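PDB 4NOE: single-stranded DNA-binding protein DdrB from Deinococcus radiodurans, which binds single-stranded DNA and assists the accurate annealing of complementary strands, probably as part of the response to DNA damage. Local coordinates for residues Pro102-Asp115 against Asp126-Gly138. Numbering follows the deposited sequence.
With nucleotides of chain F.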
# COMPACT_ATOMS: atom_id res chain seq x y z
N PRO E 102 -24.70 0.41 -23.39
CA PRO E 102 -24.72 0.45 -24.85
C PRO E 102 -23.81 -0.63 -25.39
O PRO E 102 -22.92 -1.06 -24.67
CB PRO E 102 -24.10 1.82 -25.17
CG PRO E 102 -23.27 2.15 -23.98
CD PRO E 102 -24.06 1.62 -22.82
N ALA E 103 -24.02 -1.06 -26.62
CA ALA E 103 -23.06 -1.95 -27.27
C ALA E 103 -21.72 -1.23 -27.38
O ALA E 103 -21.68 -0.00 -27.46
CB ALA E 103 -23.56 -2.35 -28.63
N ALA E 104 -20.63 -1.98 -27.38
CA ALA E 104 -19.32 -1.34 -27.51
C ALA E 104 -18.32 -2.30 -28.15
O ALA E 104 -18.50 -3.52 -28.10
CB ALA E 104 -18.82 -0.84 -26.15
N ILE E 105 -17.30 -1.72 -28.76
CA ILE E 105 -16.20 -2.51 -29.30
C ILE E 105 -14.97 -2.00 -28.60
O ILE E 105 -14.60 -0.83 -28.73
CB ILE E 105 -16.04 -2.30 -30.81
CG1 ILE E 105 -17.38 -2.47 -31.51
CG2 ILE E 105 -15.02 -3.30 -31.36
CD1 ILE E 105 -17.93 -3.87 -31.41
N LYS E 106 -14.34 -2.87 -27.82
CA LYS E 106 -13.22 -2.44 -27.00
C LYS E 106 -11.94 -3.10 -27.48
O LYS E 106 -11.93 -4.27 -27.84
CB LYS E 106 -13.48 -2.79 -25.52
CG LYS E 106 -12.42 -2.26 -24.57
CD LYS E 106 -12.82 -2.37 -23.09
CE LYS E 106 -11.71 -1.76 -22.24
NZ LYS E 106 -11.88 -1.84 -20.75
N TYR E 107 -10.86 -2.32 -27.51
CA TYR E 107 -9.54 -2.83 -27.82
C TYR E 107 -8.72 -2.76 -26.55
O TYR E 107 -8.45 -1.67 -26.02
CB TYR E 107 -8.89 -2.00 -28.95
CG TYR E 107 -9.52 -2.30 -30.29
CD1 TYR E 107 -10.73 -1.71 -30.65
CD2 TYR E 107 -8.92 -3.18 -31.17
CE1 TYR E 107 -11.31 -1.99 -31.87
CE2 TYR E 107 -9.50 -3.46 -32.40
CZ TYR E 107 -10.69 -2.87 -32.74
OH TYR E 107 -11.27 -3.16 -33.96
N SER E 108 -8.35 -3.94 -26.05
CA SER E 108 -7.60 -4.06 -24.80
C SER E 108 -6.73 -5.30 -24.77
O SER E 108 -6.98 -6.27 -25.50
CB SER E 108 -8.57 -4.11 -23.61
OG SER E 108 -9.31 -5.32 -23.62
N ARG E 109 -5.73 -5.29 -23.90
CA ARG E 109 -4.84 -6.42 -23.70
C ARG E 109 -4.68 -6.70 -22.20
O ARG E 109 -5.02 -5.86 -21.35
CB ARG E 109 -3.46 -6.11 -24.27
CG ARG E 109 -2.79 -4.91 -23.58
CD ARG E 109 -1.47 -4.50 -24.24
NE ARG E 109 -0.94 -3.25 -23.67
CZ ARG E 109 -0.26 -3.18 -22.53
NH1 ARG E 109 -0.01 -4.27 -21.81
NH2 ARG E 109 0.17 -2.01 -22.10
N GLY E 110 -4.17 -7.88 -21.88
CA GLY E 110 -3.87 -8.21 -20.51
C GLY E 110 -2.70 -7.37 -20.03
O GLY E 110 -1.80 -7.05 -20.80
N ALA E 111 -2.71 -7.00 -18.75
CA ALA E 111 -1.61 -6.23 -18.17
C ALA E 111 -0.35 -7.08 -18.19
O ALA E 111 -0.40 -8.30 -18.04
CB ALA E 111 -1.94 -5.82 -16.75
N LYS E 112 0.79 -6.41 -18.39
CA LYS E 112 2.09 -7.06 -18.31
C LYS E 112 2.72 -6.71 -16.98
O LYS E 112 2.29 -5.76 -16.31
CB LYS E 112 2.98 -6.59 -19.46
CG LYS E 112 2.44 -7.00 -20.82
CD LYS E 112 3.20 -6.39 -21.99
CE LYS E 112 2.49 -6.75 -23.30
NZ LYS E 112 3.37 -6.68 -24.49
N VAL E 113 3.75 -7.45 -16.60
CA VAL E 113 4.45 -7.15 -15.34
C VAL E 113 4.97 -5.71 -15.33
O VAL E 113 4.99 -5.05 -14.30
CB VAL E 113 5.57 -8.18 -15.04
CG1 VAL E 113 6.78 -7.96 -15.95
CG2 VAL E 113 5.99 -8.09 -13.59
N SER E 114 5.35 -5.19 -16.50
CA SER E 114 5.90 -3.85 -16.57
C SER E 114 4.87 -2.72 -16.61
O SER E 114 5.24 -1.55 -16.48
CB SER E 114 6.87 -3.73 -17.75
OG SER E 114 6.26 -4.12 -18.97
N ASP E 115 3.58 -3.04 -16.77
CA ASP E 115 2.55 -1.99 -16.76
C ASP E 115 2.36 -1.37 -15.37
O ASP E 115 2.14 -2.08 -14.39
CB ASP E 115 1.19 -2.51 -17.26
CG ASP E 115 1.19 -2.84 -18.75
OD1 ASP E 115 1.75 -2.03 -19.53
OD2 ASP E 115 0.63 -3.89 -19.13
N ASP E 126 -9.30 -12.14 -11.21
CA ASP E 126 -7.98 -11.59 -10.93
C ASP E 126 -7.24 -11.16 -12.21
O ASP E 126 -6.02 -11.05 -12.24
CB ASP E 126 -7.14 -12.58 -10.11
CG ASP E 126 -5.79 -12.02 -9.70
OD1 ASP E 126 -5.76 -11.10 -8.86
OD2 ASP E 126 -4.76 -12.50 -10.24
N ILE E 127 -7.98 -10.90 -13.28
CA ILE E 127 -7.33 -10.43 -14.50
C ILE E 127 -7.29 -8.91 -14.54
O ILE E 127 -8.23 -8.26 -14.11
CB ILE E 127 -8.03 -10.98 -15.76
CG1 ILE E 127 -8.05 -12.52 -15.71
CG2 ILE E 127 -7.34 -10.48 -17.04
CD1 ILE E 127 -8.53 -13.18 -17.00
N GLU E 128 -6.18 -8.34 -15.01
CA GLU E 128 -6.10 -6.90 -15.25
C GLU E 128 -5.95 -6.59 -16.74
O GLU E 128 -5.13 -7.19 -17.42
CB GLU E 128 -4.93 -6.31 -14.47
CG GLU E 128 -4.97 -6.59 -12.97
CD GLU E 128 -3.79 -5.98 -12.27
OE1 GLU E 128 -2.65 -6.34 -12.62
OE2 GLU E 128 -4.00 -5.13 -11.37
N TYR E 129 -6.75 -5.64 -17.23
CA TYR E 129 -6.73 -5.26 -18.64
C TYR E 129 -6.18 -3.85 -18.80
O TYR E 129 -6.24 -3.03 -17.89
CB TYR E 129 -8.15 -5.31 -19.23
CG TYR E 129 -8.71 -6.69 -19.36
CD1 TYR E 129 -8.40 -7.48 -20.46
CD2 TYR E 129 -9.53 -7.22 -18.38
CE1 TYR E 129 -8.91 -8.77 -20.58
CE2 TYR E 129 -10.04 -8.50 -18.48
CZ TYR E 129 -9.72 -9.27 -19.58
OH TYR E 129 -10.23 -10.54 -19.69
N VAL E 130 -5.62 -3.58 -19.98
CA VAL E 130 -5.10 -2.26 -20.27
C VAL E 130 -5.80 -1.85 -21.54
O VAL E 130 -5.79 -2.62 -22.50
CB VAL E 130 -3.58 -2.30 -20.49
CG1 VAL E 130 -3.07 -0.92 -20.92
CG2 VAL E 130 -2.85 -2.78 -19.22
N SER E 131 -6.40 -0.67 -21.56
CA SER E 131 -7.23 -0.25 -22.69
C SER E 131 -6.53 0.63 -23.71
O SER E 131 -5.82 1.58 -23.35
CB SER E 131 -8.47 0.51 -22.19
OG SER E 131 -9.17 -0.24 -21.22
N LEU E 132 -6.76 0.34 -24.98
CA LEU E 132 -6.30 1.23 -26.04
C LEU E 132 -7.42 2.16 -26.48
O LEU E 132 -7.23 3.39 -26.62
CB LEU E 132 -5.81 0.43 -27.25
CG LEU E 132 -5.45 1.28 -28.48
CD1 LEU E 132 -4.27 2.21 -28.22
CD2 LEU E 132 -5.16 0.38 -29.68
N ALA E 133 -8.60 1.58 -26.72
CA ALA E 133 -9.70 2.33 -27.34
C ALA E 133 -11.04 1.64 -27.13
O ALA E 133 -11.12 0.40 -27.02
CB ALA E 133 -9.44 2.53 -28.87
N ILE E 134 -12.10 2.43 -27.07
CA ILE E 134 -13.43 1.85 -27.04
C ILE E 134 -14.37 2.57 -27.99
O ILE E 134 -14.50 3.80 -27.94
CB ILE E 134 -14.01 1.78 -25.61
CG1 ILE E 134 -15.47 1.32 -25.65
CG2 ILE E 134 -13.91 3.13 -24.92
CD1 ILE E 134 -15.95 0.77 -24.32
N PHE E 135 -15.00 1.82 -28.88
CA PHE E 135 -15.92 2.42 -29.82
C PHE E 135 -17.33 2.24 -29.26
O PHE E 135 -17.78 1.11 -28.98
CB PHE E 135 -15.75 1.81 -31.22
CG PHE E 135 -14.37 2.06 -31.81
CD1 PHE E 135 -13.27 1.33 -31.39
CD2 PHE E 135 -14.19 3.03 -32.78
CE1 PHE E 135 -12.01 1.56 -31.92
CE2 PHE E 135 -12.93 3.27 -33.32
CZ PHE E 135 -11.84 2.53 -32.88
N ARG E 136 -18.01 3.36 -29.04
CA ARG E 136 -19.22 3.35 -28.24
C ARG E 136 -20.02 4.64 -28.38
O ARG E 136 -19.52 5.73 -28.08
CB ARG E 136 -18.87 3.11 -26.78
CG ARG E 136 -20.03 3.31 -25.81
CD ARG E 136 -19.59 2.94 -24.41
NE ARG E 136 -18.60 3.87 -23.87
CZ ARG E 136 -17.88 3.64 -22.77
NH1 ARG E 136 -18.03 2.50 -22.10
NH2 ARG E 136 -17.00 4.53 -22.36
N GLY E 137 -21.26 4.51 -28.84
CA GLY E 137 -22.18 5.63 -28.90
C GLY E 137 -21.75 6.71 -29.87
O GLY E 137 -21.20 6.41 -30.93
N GLY E 138 -22.02 7.97 -29.50
CA GLY E 138 -21.68 9.12 -30.31
C GLY E 138 -22.23 9.05 -31.72
O GLY E 138 -23.04 8.18 -32.03
P DT F 26 -17.24 -8.93 -19.29
OP1 DT F 26 -18.25 -9.80 -19.79
OP2 DT F 26 -16.69 -9.17 -18.01
O5' DT F 26 -16.01 -8.85 -20.28
C5' DT F 26 -16.12 -8.93 -21.70
C4' DT F 26 -14.77 -8.76 -22.35
O4' DT F 26 -14.18 -7.51 -21.94
C3' DT F 26 -13.76 -9.85 -22.02
O3' DT F 26 -12.97 -10.20 -23.14
C2' DT F 26 -12.83 -9.15 -21.04
C1' DT F 26 -12.85 -7.73 -21.55
N1 DT F 26 -12.51 -6.69 -20.58
C2 DT F 26 -11.78 -5.59 -20.97
O2 DT F 26 -11.33 -5.46 -22.09
N3 DT F 26 -11.60 -4.66 -20.00
C4 DT F 26 -12.06 -4.71 -18.70
O4 DT F 26 -11.83 -3.79 -17.94
C5 DT F 26 -12.84 -5.87 -18.37
C7 DT F 26 -13.40 -5.99 -17.00
C6 DT F 26 -13.02 -6.79 -19.32
P DC F 28 -7.55 -12.69 -23.50
OP1 DC F 28 -7.03 -11.64 -24.33
OP2 DC F 28 -7.50 -14.01 -24.01
O5' DC F 28 -6.80 -12.69 -22.11
C5' DC F 28 -6.33 -11.51 -21.50
C4' DC F 28 -5.30 -11.84 -20.46
O4' DC F 28 -5.87 -12.71 -19.48
C3' DC F 28 -4.08 -12.57 -20.99
O3' DC F 28 -3.16 -11.55 -21.31
C2' DC F 28 -3.65 -13.42 -19.81
C1' DC F 28 -4.92 -13.62 -18.99
N1 DC F 28 -5.53 -14.95 -19.03
C2 DC F 28 -5.86 -15.59 -17.83
O2 DC F 28 -5.58 -15.05 -16.77
N3 DC F 28 -6.47 -16.80 -17.87
C4 DC F 28 -6.76 -17.35 -19.05
N4 DC F 28 -7.36 -18.54 -19.04
C5 DC F 28 -6.46 -16.71 -20.28
C6 DC F 28 -5.86 -15.52 -20.23
P DG F 29 -2.40 -11.54 -22.66
OP1 DG F 29 -2.98 -10.53 -23.50
OP2 DG F 29 -2.28 -12.89 -23.11
O5' DG F 29 -0.94 -11.14 -22.19
C5' DG F 29 -0.74 -10.39 -21.00
C4' DG F 29 0.53 -10.79 -20.29
O4' DG F 29 0.32 -12.03 -19.60
C3' DG F 29 1.75 -11.00 -21.20
O3' DG F 29 3.00 -10.73 -20.57
C2' DG F 29 1.72 -12.48 -21.46
C1' DG F 29 1.10 -13.05 -20.19
N9 DG F 29 0.23 -14.18 -20.48
C8 DG F 29 -0.19 -14.58 -21.72
N7 DG F 29 -0.96 -15.63 -21.68
C5 DG F 29 -1.03 -15.95 -20.34
C6 DG F 29 -1.71 -17.00 -19.68
O6 DG F 29 -2.42 -17.88 -20.17
N1 DG F 29 -1.52 -16.94 -18.31
C2 DG F 29 -0.77 -16.00 -17.65
N2 DG F 29 -0.72 -16.12 -16.33
N3 DG F 29 -0.12 -15.03 -18.25
C4 DG F 29 -0.30 -15.06 -19.59
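Tyr107 meets Leu132 and Ala133 at a classic beta bulge where strand 104-110 pairs antiparallel with 128-135: Leu132 N donates to Tyr107 O at 2.8 Å, and Ala133 N reaches it weakly. On the DNA-binding face, the flat Tyr129 ring suits the thymine of DT26 of chain F, whose N1 lies 3.6 Å above its plane; Ile127 CG2 covers the opposite face. Ser108, short enough to reach the base edge, donates from OG to DT26 O2 at 2.5 Å. Lys106, CG anti to the backbone N (chi1 -175°) and long and extended beyond, brings NZ 2.9 Å from DT26 N3, its charge met by Glu121. On the other face, the rings touch at their borders, Tyr107 CE1 to Phe135 CE1, planes at 72°. Beyond the bulge, Val130, branched at CB, packs under the Arg109 guanidinium, CG1 3.6 Å from NH2. Arg109 grips Asp115 end-on, NH1 to the OD2 syn lone pair and NH2 to OD1. A leucine here would probably leave that carboxylate freer to turn, held by Lys112 N alone among these donors. Asp115 closes the turn from Lys112, folding it back onto strand 104-110: OD2 takes Lys112 N at 2.6 Å, on its anti side but well out of the carboxylate plane.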